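Local atomic coordinates of SGNH hydrolase-type esterase domain-containing protein (Slackia heliotrinireducens DSM 20476, PDB entry 4S1P), a protein that is of unknown function but belongs to the SGNH hydrolase (GDSL-like lipase/acylhydrolase) family and probably hydrolyses esters. Residues 11-16 with 105-110; 43-48 with 84-89; 74-77 with 82-85. All coordinates share one frame; numbering follows the deposited sequence.

Interaction 1: residues 11-16 with 105-110; sequences NSLTTA and GTWPYR
Leu-13 meets Trp-107 chiefly through one methyl, its CD2 lying 3.7 Å from CZ2 on the six-membered half of the indole. The methyl comes in obliquely to the ring, with CG of Leu-13 behind it at 4.0 Å from the same CZ2. On another side CD2 touches Thr-106 CG2 at 3.9 Å, which tucks the leucine tip into the corner between the threonine methyl and the indole. The leucine and the tryptophan reach for each other from opposite directions; the threonine side chain crosses the leucine at about a right angle.

Torsions account for that corner. With chi1 of 45°, Trp-107 carries CG between its own backbone N and carbonyl carbon, and the indole folds back over its predecessor: CB of Thr-106 lies 4.1 Å above the ring plane, offset toward the rim. Thr-106 in turn keeps OG1 in the crowded position (chi1 66°), which sends CG2 to the leucine. With the indole cut back to an alanine here, Leu-13 CD2 would probably face a gap, and the carbonyl of Val-166 is likely to lose the NE1 donor it now accepts from.

Leu-13 lies in the first turn of helix 12-15, capped by Asn-11, whose OD1 takes Leu-13 N at 3.1 Å in a nearly straight bond. The neighbouring Ser-12, with Asp-164 and His-167, fits the Ser-His-Asp pattern of an SGNH hydrolase and is probably the nucleophile. The contact therefore borders the likely active site, where an unidentified ligand is bound. Helix 12-15 follows strand 4-10 and segment 105-110 leaves the end of strand 100-105, while Met-130 and Phe-134 of helix 123-141 pack against Thr-106.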
ATOM      1  N   ASN A  11       3.115   4.124   4.629  1.00 12.28           N
ATOM      2  CA  ASN A  11       3.895   4.213   5.852  1.00 14.14           C
ATOM      3  C   ASN A  11       5.163   3.398   5.689  1.00 14.07           C
ATOM      4  O   ASN A  11       5.676   3.314   4.561  1.00 13.63           O
ATOM      5  CB  ASN A  11       3.029   3.915   7.061  1.00 14.27           C
ATOM      6  CG  ASN A  11       2.551   2.494   7.124  1.00 14.25           C
ATOM      7  OD1 ASN A  11       3.092   1.569   6.509  1.00 12.94           O
ATOM      8  ND2 ASN A  11       1.517   2.301   7.921  1.00 15.33           N
ATOM      9  N   SER A  12       5.757   2.867   6.765  1.00 13.57           N
ATOM     10  CA  SER A  12       7.028   2.173   6.587  1.00 15.46           C
ATOM     11  C   SER A  12       6.938   0.936   5.683  1.00 15.46           C
ATOM     12  O   SER A  12       7.954   0.524   5.129  1.00 17.20           O
ATOM     13  CB  SER A  12       7.675   1.832   7.939  1.00 20.39           C
ATOM     14  OG  SER A  12       7.063   0.711   8.477  1.00 26.79           O
ATOM     15  N   LEU A  13       5.744   0.355   5.455  1.00 13.51           N
ATOM     16  CA  LEU A  13       5.695  -0.759   4.490  1.00 14.07           C
ATOM     17  C   LEU A  13       6.009  -0.292   3.070  1.00 13.58           C
ATOM     18  O   LEU A  13       6.459  -1.084   2.211  1.00 15.18           O
ATOM     19  CB  LEU A  13       4.366  -1.511   4.550  1.00 14.65           C
ATOM     20  CG  LEU A  13       4.216  -2.555   5.669  1.00 17.75           C
ATOM     21  CD1 LEU A  13       4.246  -1.947   7.048  1.00 20.05           C
ATOM     22  CD2 LEU A  13       2.974  -3.378   5.424  1.00 17.03           C
ATOM     23  N   THR A  14       5.788   0.993   2.821  1.00 12.77           N
ATOM     24  CA  THR A  14       6.179   1.604   1.557  1.00 12.83           C
ATOM     25  C   THR A  14       7.629   2.076   1.583  1.00 13.55           C
ATOM     26  O   THR A  14       8.356   1.823   0.636  1.00 15.39           O
ATOM     27  CB  THR A  14       5.248   2.793   1.235  1.00 12.31           C
ATOM     28  OG1 THR A  14       3.959   2.278   0.899  1.00 12.76           O
ATOM     29  CG2 THR A  14       5.755   3.598   0.026  1.00 13.59           C
ATOM     30  N   THR A  15       8.058   2.752   2.648  1.00 13.27           N
ATOM     31  CA  THR A  15       9.350   3.427   2.621  1.00 14.00           C
ATOM     32  C   THR A  15      10.505   2.517   2.994  1.00 14.79           C
ATOM     33  O   THR A  15      11.648   2.831   2.615  1.00 17.20           O
ATOM     34  CB  THR A  15       9.372   4.641   3.545  1.00 14.58           C
ATOM     35  OG1 THR A  15       9.023   4.252   4.876  1.00 15.30           O
ATOM     36  CG2 THR A  15       8.420   5.713   3.067  1.00 17.48           C
ATOM     37  N   ALA A  16      10.233   1.410   3.683  1.00 15.39           N
ATOM     38  CA  ALA A  16      11.338   0.549   4.147  1.00 17.27           C
ATOM     39  C   ALA A  16      12.222   0.078   2.992  1.00 15.59           C
ATOM     40  O   ALA A  16      11.755  -0.193   1.868  1.00 15.69           O
ATOM     41  CB  ALA A  16      10.789  -0.669   4.934  1.00 18.27           C
ATOM     42  N   GLY A 105      -1.414  -3.944  -2.199  1.00 11.92           N
ATOM     43  CA  GLY A 105      -1.994  -4.979  -1.349  1.00 12.99           C
ATOM     44  C   GLY A 105      -0.852  -5.561  -0.522  1.00 15.47           C
ATOM     45  O   GLY A 105       0.141  -6.024  -1.060  1.00 21.22           O
ATOM     46  N   THR A 106      -0.972  -5.526   0.776  1.00 11.52           N
ATOM     47  CA  THR A 106       0.031  -6.082   1.654  1.00 12.40           C
ATOM     48  C   THR A 106      -0.424  -7.461   2.197  1.00 13.15           C
ATOM     49  O   THR A 106      -1.423  -8.046   1.787  1.00 14.62           O
ATOM     50  CB  THR A 106       0.361  -5.089   2.787  1.00 13.39           C
ATOM     51  OG1 THR A 106      -0.784  -4.919   3.652  1.00 13.92           O
ATOM     52  CG2 THR A 106       0.798  -3.708   2.242  1.00 13.60           C
ATOM     53  N   TRP A 107       0.377  -7.966   3.116  1.00 13.47           N
ATOM     54  CA  TRP A 107       0.381  -9.365   3.497  1.00 13.36           C
ATOM     55  C   TRP A 107      -0.174  -9.537   4.915  1.00 15.10           C
ATOM     56  O   TRP A 107      -0.063  -8.632   5.749  1.00 14.86           O
ATOM     57  CB  TRP A 107       1.834  -9.900   3.415  1.00 14.10           C
ATOM     58  CG  TRP A 107       2.787  -8.960   4.028  1.00 15.05           C
ATOM     59  CD1 TRP A 107       3.101  -8.860   5.346  1.00 15.65           C
ATOM     60  CD2 TRP A 107       3.516  -7.928   3.361  1.00 13.34           C
ATOM     61  NE1 TRP A 107       3.967  -7.823   5.552  1.00 17.08           N
ATOM     62  CE2 TRP A 107       4.233  -7.227   4.344  1.00 14.07           C
ATOM     63  CE3 TRP A 107       3.597  -7.491   2.021  1.00 13.89           C
ATOM     64  CZ2 TRP A 107       5.036  -6.139   4.039  1.00 16.72           C
ATOM     65  CZ3 TRP A 107       4.389  -6.407   1.735  1.00 15.43           C
ATOM     66  CH2 TRP A 107       5.091  -5.740   2.729  1.00 16.11           C
ATOM     67  N   PRO A 108      -0.717 -10.726   5.216  1.00 14.11           N
ATOM     68  CA  PRO A 108      -0.974 -11.033   6.626  1.00 13.30           C
ATOM     69  C   PRO A 108       0.366 -11.081   7.360  1.00 14.42           C
ATOM     70  O   PRO A 108       1.384 -11.319   6.769  1.00 15.21           O
ATOM     71  CB  PRO A 108      -1.601 -12.445   6.582  1.00 15.29           C
ATOM     72  CG  PRO A 108      -1.054 -13.041   5.339  1.00 15.40           C
ATOM     73  CD  PRO A 108      -0.919 -11.906   4.355  1.00 16.18           C
ATOM     74  N   TYR A 109       0.327 -10.861   8.653  1.00 14.35           N
ATOM     75  CA  TYR A 109       1.516 -10.987   9.464  1.00 14.11           C
ATOM     76  C   TYR A 109       1.960 -12.456   9.525  1.00 13.71           C
ATOM     77  O   TYR A 109       1.182 -13.372   9.330  1.00 15.30           O
ATOM     78  CB  TYR A 109       1.211 -10.511  10.863  1.00 14.55           C
ATOM     79  CG  TYR A 109       0.839  -9.088  11.029  1.00 14.05           C
ATOM     80  CD1 TYR A 109       1.016  -8.164  10.004  1.00 16.11           C
ATOM     81  CD2 TYR A 109       0.345  -8.631  12.259  1.00 16.17           C
ATOM     82  CE1 TYR A 109       0.681  -6.830  10.197  1.00 15.44           C
ATOM     83  CE2 TYR A 109       0.041  -7.292  12.457  1.00 17.08           C
ATOM     84  CZ  TYR A 109       0.212  -6.398  11.424  1.00 15.80           C
ATOM     85  OH  TYR A 109      -0.088  -5.060  11.667  1.00 17.80           O
ATOM     86  N   ARG A 110       3.239 -12.661   9.793  1.00 14.55           N
ATOM     87  CA  ARG A 110       3.764 -14.009   9.877  0.60 15.46           C
ATOM     88  C   ARG A 110       3.100 -14.808  10.995  1.00 14.60           C
ATOM     89  O   ARG A 110       2.924 -14.323  12.102  1.00 15.34           O
ATOM     90  CB  ARG A 110       5.272 -13.968  10.047  0.60 16.95           C
ATOM     91  CG  ARG A 110       5.852 -15.354  10.115  0.60 18.78           C
ATOM     92  CD  ARG A 110       7.344 -15.364   9.988  0.60 23.15           C
ATOM     93  NE  ARG A 110       7.860 -16.723   9.867  0.60 24.62           N
ATOM     94  CZ  ARG A 110       9.127 -16.994   9.576  0.60 28.30           C
ATOM     95  NH1 ARG A 110       9.985 -16.004   9.434  0.60 25.40           N
ATOM     96  NH2 ARG A 110       9.539 -18.251   9.463  0.60 30.37           N
TER

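Interaction 2: residues 43-48 with 84-89; sequences EHLNPK and ARSVAS
The end of a 3-10 segment, residues 43-45 of it, rests against the flank of helix 80-96 by way of Leu-45, which reaches across to the helix with its forked end. Both methyls settle on one carbon: CD1 and CD2 of Leu-45 each lie 3.7 Å from CB of Ser-89. CD1 of Leu-45 also reaches the backbone one turn earlier, 3.9 Å from Ser-86 CA, so the leucine bridges two residues three apart on the same side of the helix. Its CG stands beside the backbone N and anti to the carbonyl carbon (chi1 -70°), and an extended chi2 of 171° carries CD1 straight on toward the helix. The helix offers carbon here, since OG of Ser-86 is turned back to hydrogen-bond the carbonyl oxygen of Ala-82.

In the α/β/α fold of the SGNH hydrolases this is a meeting of surface elements on one side of the central parallel sheet, where the connection from strand 29-35 to helix 50-61 passes close to helix 80-96. The connection keeps its shape through local bonds. Asn-46 N closes the 3-10 turn on Glu-43 O at 3.0 Å, and Asn-46 then makes an Asx turn, its OD1 accepting from Lys-48 N at 3.0 Å with the donor well above the carbonyl plane. Close by, the carboxylate of Glu-43 forms a salt bridge with Arg-36. Leu-90, next along helix 80-96, touches both Leu-45 and His-44.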
ATOM      1  N   GLU A  43      -5.668   9.743   6.661  1.00 14.71           N
ATOM      2  CA  GLU A  43      -4.996  11.036   6.847  1.00 16.02           C
ATOM      3  C   GLU A  43      -4.969  11.829   5.556  1.00 14.52           C
ATOM      4  O   GLU A  43      -5.060  13.047   5.547  1.00 15.23           O
ATOM      5  CB  GLU A  43      -3.537  10.847   7.291  1.00 17.23           C
ATOM      6  CG  GLU A  43      -3.412  10.230   8.633  1.00 18.83           C
ATOM      7  CD  GLU A  43      -1.964  10.044   9.022  1.00 22.97           C
ATOM      8  OE1 GLU A  43      -1.054  10.757   8.473  1.00 20.65           O
ATOM      9  OE2 GLU A  43      -1.785   9.138   9.866  1.00 26.64           O
ATOM     10  N   HIS A  44      -4.828  11.126   4.441  1.00 13.27           N
ATOM     11  CA  HIS A  44      -4.717  11.799   3.159  1.00 13.15           C
ATOM     12  C   HIS A  44      -5.992  12.496   2.678  1.00 13.85           C
ATOM     13  O   HIS A  44      -5.927  13.285   1.739  1.00 15.90           O
ATOM     14  CB  HIS A  44      -4.212  10.811   2.095  1.00 12.89           C
ATOM     15  CG  HIS A  44      -2.867  10.278   2.399  1.00 12.76           C
ATOM     16  ND1 HIS A  44      -1.720  10.871   1.942  1.00 11.88           N
ATOM     17  CD2 HIS A  44      -2.481   9.232   3.159  1.00 12.97           C
ATOM     18  CE1 HIS A  44      -0.680  10.207   2.407  1.00 11.99           C
ATOM     19  NE2 HIS A  44      -1.117   9.231   3.175  1.00 12.83           N
ATOM     20  N   LEU A  45      -7.109  12.173   3.325  1.00 13.61           N
ATOM     21  CA  LEU A  45      -8.392  12.771   3.019  1.00 16.20           C
ATOM     22  C   LEU A  45      -8.673  13.977   3.901  1.00 16.53           C
ATOM     23  O   LEU A  45      -9.693  14.638   3.739  1.00 19.16           O
ATOM     24  CB  LEU A  45      -9.497  11.741   3.158  1.00 19.12           C
ATOM     25  CG  LEU A  45      -9.442  10.671   2.057  1.00 20.15           C
ATOM     26  CD1 LEU A  45     -10.419   9.582   2.411  1.00 26.45           C
ATOM     27  CD2 LEU A  45      -9.733  11.242   0.668  1.00 22.92           C
ATOM     28  N   ASN A  46      -7.756  14.258   4.821  1.00 15.55           N
ATOM     29  CA  ASN A  46      -7.961  15.287   5.830  1.00 16.66           C
ATOM     30  C   ASN A  46      -6.885  16.364   5.697  1.00 14.86           C
ATOM     31  O   ASN A  46      -5.748  16.142   6.126  1.00 15.50           O
ATOM     32  CB  ASN A  46      -7.933  14.669   7.219  1.00 18.30           C
ATOM     33  CG  ASN A  46      -8.128  15.710   8.324  1.00 18.37           C
ATOM     34  OD1 ASN A  46      -8.271  16.896   8.051  1.00 18.60           O
ATOM     35  ND2 ASN A  46      -8.086  15.267   9.564  1.00 23.19           N
ATOM     36  N   PRO A  47      -7.215  17.489   5.033  1.00 16.41           N
ATOM     37  CA  PRO A  47      -6.182  18.504   4.776  1.00 16.61           C
ATOM     38  C   PRO A  47      -5.601  19.171   6.005  1.00 16.71           C
ATOM     39  O   PRO A  47      -4.678  19.976   5.872  1.00 17.33           O
ATOM     40  CB  PRO A  47      -6.850  19.512   3.846  1.00 20.68           C
ATOM     41  CG  PRO A  47      -8.272  19.164   3.806  1.00 26.50           C
ATOM     42  CD  PRO A  47      -8.509  17.830   4.427  1.00 18.83           C
ATOM     43  N   LYS A  48      -6.157  18.868   7.175  1.00 15.83           N
ATOM     44  CA  LYS A  48      -5.579  19.357   8.455  1.00 17.45           C
ATOM     45  C   LYS A  48      -4.307  18.579   8.826  1.00 15.12           C
ATOM     46  O   LYS A  48      -3.523  19.017   9.676  1.00 16.78           O
ATOM     47  CB  LYS A  48      -6.592  19.287   9.592  1.00 19.61           C
ATOM     48  CG  LYS A  48      -7.832  20.104   9.301  1.00 22.08           C
ATOM     49  CD  LYS A  48      -8.794  20.081  10.469  1.00 27.73           C
ATOM     50  CE  LYS A  48     -10.078  20.784  10.079  1.00 37.12           C
ATOM     51  NZ  LYS A  48     -11.001  20.854  11.240  1.00 46.62           N
ATOM     52  N   ALA A  84     -12.055   0.702   3.330  1.00 13.10           N
ATOM     53  CA  ALA A  84     -12.833   0.762   2.113  1.00 14.94           C
ATOM     54  C   ALA A  84     -13.201   2.207   1.758  1.00 12.84           C
ATOM     55  O   ALA A  84     -13.126   2.599   0.585  1.00 15.37           O
ATOM     56  CB  ALA A  84     -14.082  -0.086   2.229  1.00 16.31           C
ATOM     57  N   ARG A  85     -13.602   2.993   2.746  0.50 13.40           N
ATOM     58  CA  ARG A  85     -13.972   4.363   2.464  0.50 15.86           C
ATOM     59  C   ARG A  85     -12.778   5.214   2.076  0.50 14.66           C
ATOM     60  O   ARG A  85     -12.901   6.084   1.210  0.50 15.47           O
ATOM     61  CB  ARG A  85     -14.707   4.995   3.651  0.50 18.54           C
ATOM     62  CG  ARG A  85     -16.008   4.293   4.049  0.50 25.54           C
ATOM     63  CD  ARG A  85     -16.979   4.106   2.887  0.50 31.52           C
ATOM     64  NE  ARG A  85     -16.901   2.743   2.370  0.50 33.64           N
ATOM     65  CZ  ARG A  85     -16.978   2.420   1.089  0.50 32.93           C
ATOM     66  NH1 ARG A  85     -17.166   3.361   0.172  0.50 41.05           N
ATOM     67  NH2 ARG A  85     -16.896   1.151   0.727  0.50 39.15           N
ATOM     68  N   SER A  86     -11.622   4.946   2.686  1.00 13.54           N
ATOM     69  CA  SER A  86     -10.436   5.697   2.352  1.00 13.58           C
ATOM     70  C   SER A  86     -10.021   5.421   0.919  1.00 13.40           C
ATOM     71  O   SER A  86      -9.703   6.334   0.156  1.00 13.49           O
ATOM     72  CB  SER A  86      -9.294   5.384   3.310  1.00 15.17           C
ATOM     73  OG  SER A  86      -9.564   5.828   4.635  1.00 17.48           O
ATOM     74  N   VAL A  87      -9.979   4.146   0.550  1.00 12.96           N
ATOM     75  CA  VAL A  87      -9.607   3.799  -0.843  1.00 13.16           C
ATOM     76  C   VAL A  87     -10.603   4.343  -1.835  1.00 14.08           C
ATOM     77  O   VAL A  87     -10.216   4.826  -2.893  1.00 15.15           O
ATOM     78  CB  VAL A  87      -9.466   2.279  -1.030  1.00 16.33           C
ATOM     79  CG1 VAL A  87      -9.268   1.925  -2.505  1.00 18.14           C
ATOM     80  CG2 VAL A  87      -8.306   1.814  -0.217  1.00 17.77           C
ATOM     81  N   ALA A  88     -11.896   4.272  -1.492  1.00 13.68           N
ATOM     82  CA  ALA A  88     -12.894   4.775  -2.409  1.00 15.94           C
ATOM     83  C   ALA A  88     -12.687   6.261  -2.692  1.00 14.26           C
ATOM     84  O   ALA A  88     -12.701   6.715  -3.842  1.00 16.26           O
ATOM     85  CB  ALA A  88     -14.285   4.541  -1.856  1.00 18.43           C
ATOM     86  N   SER A  89     -12.475   7.036  -1.636  1.00 13.68           N
ATOM     87  CA  SER A  89     -12.379   8.467  -1.810  0.60 15.06           C
ATOM     88  C   SER A  89     -11.061   8.876  -2.461  1.00 14.71           C
ATOM     89  O   SER A  89     -11.039   9.762  -3.322  1.00 14.62           O
ATOM     90  CB  SER A  89     -12.622   9.161  -0.478  0.60 17.47           C
ATOM     91  OG  SER A  89     -13.992   8.990  -0.094  0.60 21.05           O
TER

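Interaction 3: residues 74-77 with 82-85; sequences HGPA and AYAR
Pro-76 lies over one face of the Tyr-83 ring. The innermost contact is a CH-pi interaction: CG of Pro-76 sits 4.0 Å from the centroid of the Tyr-83 ring, only 10° off its normal, which puts the carbon squarely above the centre of the aromatic system. Beside it, CB of Pro-76 comes 3.9 Å from Tyr-83 CD2, so two successive carbons of the pyrrolidine share the face. Nearer the backbones, CA of Pro-76 is 4.0 Å from Tyr-83 CB, and the carbonyl oxygen of Gly-75 lies 4.4 Å from that same CB.

The torsions of Tyr-83 turn its ring to the proline. CG stands anti to the residue's own N (chi1 173°), which swings the phenol alongside the preceding helix, and chi2 of 62° presents the face rather than the rim to Pro-76. The proline itself occupies the first turn of helix 75-78, where a residue lacking an N-H costs no helical bond; behind it a weak bond of 2.9 Å runs from Ala-77 N to the carbonyl oxygen of His-74. The imidazole of His-74 bonds through ND1 to Thr-78 OG1, spanning the short helix.

Glu-71, in the loop leading in from strand 66-69, touches both side chains of the pair, and Leu-41 packs against the tyrosine as well. Met-130, Ala-133 and Phe-134 of helix 123-141 pack against the proline. The contact thus ties the short helix 75-78 to the opening turn of helix 80-96 across the brief break between them, in the α-helical layer where helices 80-96 and 123-141 both pack and on the way from strand 66-69 to strand 100-105.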
ATOM      1  N   HIS A  74      -2.511  -3.688   9.404  1.00 13.17           N
ATOM      2  CA  HIS A  74      -3.655  -4.539   9.757  1.00 14.07           C
ATOM      3  C   HIS A  74      -5.000  -3.880   9.519  1.00 14.74           C
ATOM      4  O   HIS A  74      -6.064  -4.509   9.733  1.00 15.72           O
ATOM      5  CB  HIS A  74      -3.569  -5.105  11.182  1.00 14.83           C
ATOM      6  CG  HIS A  74      -3.557  -4.086  12.270  1.00 15.33           C
ATOM      7  ND1 HIS A  74      -4.701  -3.458  12.693  1.00 17.82           N
ATOM      8  CD2 HIS A  74      -2.572  -3.685  13.110  1.00 17.19           C
ATOM      9  CE1 HIS A  74      -4.418  -2.679  13.724  1.00 19.34           C
ATOM     10  NE2 HIS A  74      -3.127  -2.801  14.000  1.00 18.53           N
ATOM     11  N   GLY A  75      -4.957  -2.617   9.090  1.00 12.85           N
ATOM     12  CA  GLY A  75      -6.206  -1.867   8.894  1.00 12.35           C
ATOM     13  C   GLY A  75      -7.278  -2.517   8.062  1.00 13.48           C
ATOM     14  O   GLY A  75      -8.454  -2.511   8.435  1.00 14.33           O
ATOM     15  N   PRO A  76      -6.927  -3.074   6.904  1.00 12.99           N
ATOM     16  CA  PRO A  76      -7.969  -3.700   6.109  1.00 14.27           C
ATOM     17  C   PRO A  76      -8.687  -4.836   6.818  1.00 14.66           C
ATOM     18  O   PRO A  76      -9.851  -5.112   6.503  1.00 16.75           O
ATOM     19  CB  PRO A  76      -7.230  -4.157   4.846  1.00 13.90           C
ATOM     20  CG  PRO A  76      -6.061  -3.247   4.792  1.00 13.43           C
ATOM     21  CD  PRO A  76      -5.640  -3.065   6.202  1.00 12.89           C
ATOM     22  N   ALA A  77      -7.994  -5.491   7.743  1.00 14.49           N
ATOM     23  CA  ALA A  77      -8.590  -6.546   8.565  1.00 14.58           C
ATOM     24  C   ALA A  77      -9.359  -6.030   9.777  1.00 17.87           C
ATOM     25  O   ALA A  77     -10.442  -6.563  10.096  1.00 19.95           O
ATOM     26  CB  ALA A  77      -7.554  -7.569   9.014  1.00 15.85           C
ATOM     27  N   ALA A  82     -13.374   1.595   7.393  1.00 13.55           N
ATOM     28  CA  ALA A  82     -12.504   2.744   7.254  1.00 13.77           C
ATOM     29  C   ALA A  82     -11.578   2.598   6.073  1.00 15.22           C
ATOM     30  O   ALA A  82     -11.354   3.549   5.325  1.00 14.08           O
ATOM     31  CB  ALA A  82     -11.715   3.018   8.527  1.00 16.65           C
ATOM     32  N   TYR A  83     -11.037   1.402   5.920  1.00 14.25           N
ATOM     33  CA  TYR A  83     -10.172   1.135   4.766  1.00 12.66           C
ATOM     34  C   TYR A  83     -10.898   1.349   3.452  1.00 12.82           C
ATOM     35  O   TYR A  83     -10.430   2.090   2.569  1.00 13.73           O
ATOM     36  CB  TYR A  83      -9.616  -0.284   4.860  1.00 12.71           C
ATOM     37  CG  TYR A  83      -8.851  -0.655   3.585  1.00 12.18           C
ATOM     38  CD1 TYR A  83      -7.750   0.059   3.226  1.00 12.81           C
ATOM     39  CD2 TYR A  83      -9.308  -1.613   2.718  1.00 12.29           C
ATOM     40  CE1 TYR A  83      -7.058  -0.198   2.061  1.00 12.31           C
ATOM     41  CE2 TYR A  83      -8.650  -1.873   1.542  1.00 13.04           C
ATOM     42  CZ  TYR A  83      -7.534  -1.153   1.215  1.00 12.24           C
ATOM     43  OH  TYR A  83      -6.921  -1.412   0.007  1.00 12.88           O
ATOM     44  N   ALA A  84     -12.055   0.702   3.330  1.00 13.10           N
ATOM     45  CA  ALA A  84     -12.833   0.762   2.113  1.00 14.94           C
ATOM     46  C   ALA A  84     -13.201   2.207   1.758  1.00 12.84           C
ATOM     47  O   ALA A  84     -13.126   2.599   0.585  1.00 15.37           O
ATOM     48  CB  ALA A  84     -14.082  -0.086   2.229  1.00 16.31           C
ATOM     49  N   ARG A  85     -13.602   2.993   2.746  0.50 13.40           N
ATOM     50  CA  ARG A  85     -13.972   4.363   2.464  0.50 15.86           C
ATOM     51  C   ARG A  85     -12.778   5.214   2.076  0.50 14.66           C
ATOM     52  O   ARG A  85     -12.901   6.084   1.210  0.50 15.47           O
ATOM     53  CB  ARG A  85     -14.707   4.995   3.651  0.50 18.54           C
ATOM     54  CG  ARG A  85     -16.008   4.293   4.049  0.50 25.54           C
ATOM     55  CD  ARG A  85     -16.979   4.106   2.887  0.50 31.52           C
ATOM     56  NE  ARG A  85     -16.901   2.743   2.370  0.50 33.64           N
ATOM     57  CZ  ARG A  85     -16.978   2.420   1.089  0.50 32.93           C
ATOM     58  NH1 ARG A  85     -17.166   3.361   0.172  0.50 41.05           N
ATOM     59  NH2 ARG A  85     -16.896   1.151   0.727  0.50 39.15           N
TER

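In the fold
Interactions 1 and 3 are buried, whereas interaction 2 is partly exposed and lies farthest from the centre of the chain. All three rest on apolar packing, but its form changes with place: a methyl meeting an indole obliquely beside the probable catalytic serine, a leucine fork on a serine CB and helix backbone near the surface, and a proline over a tyrosine face. Interactions 2 and 3 both use helix 80-96, sharing Ala-84 and Arg-85, and their centres are about 11 Å apart. Interactions 1 and 3 touch where Tyr-109 packs on His-74, and Met-130 and Phe-134 of helix 123-141 back them both.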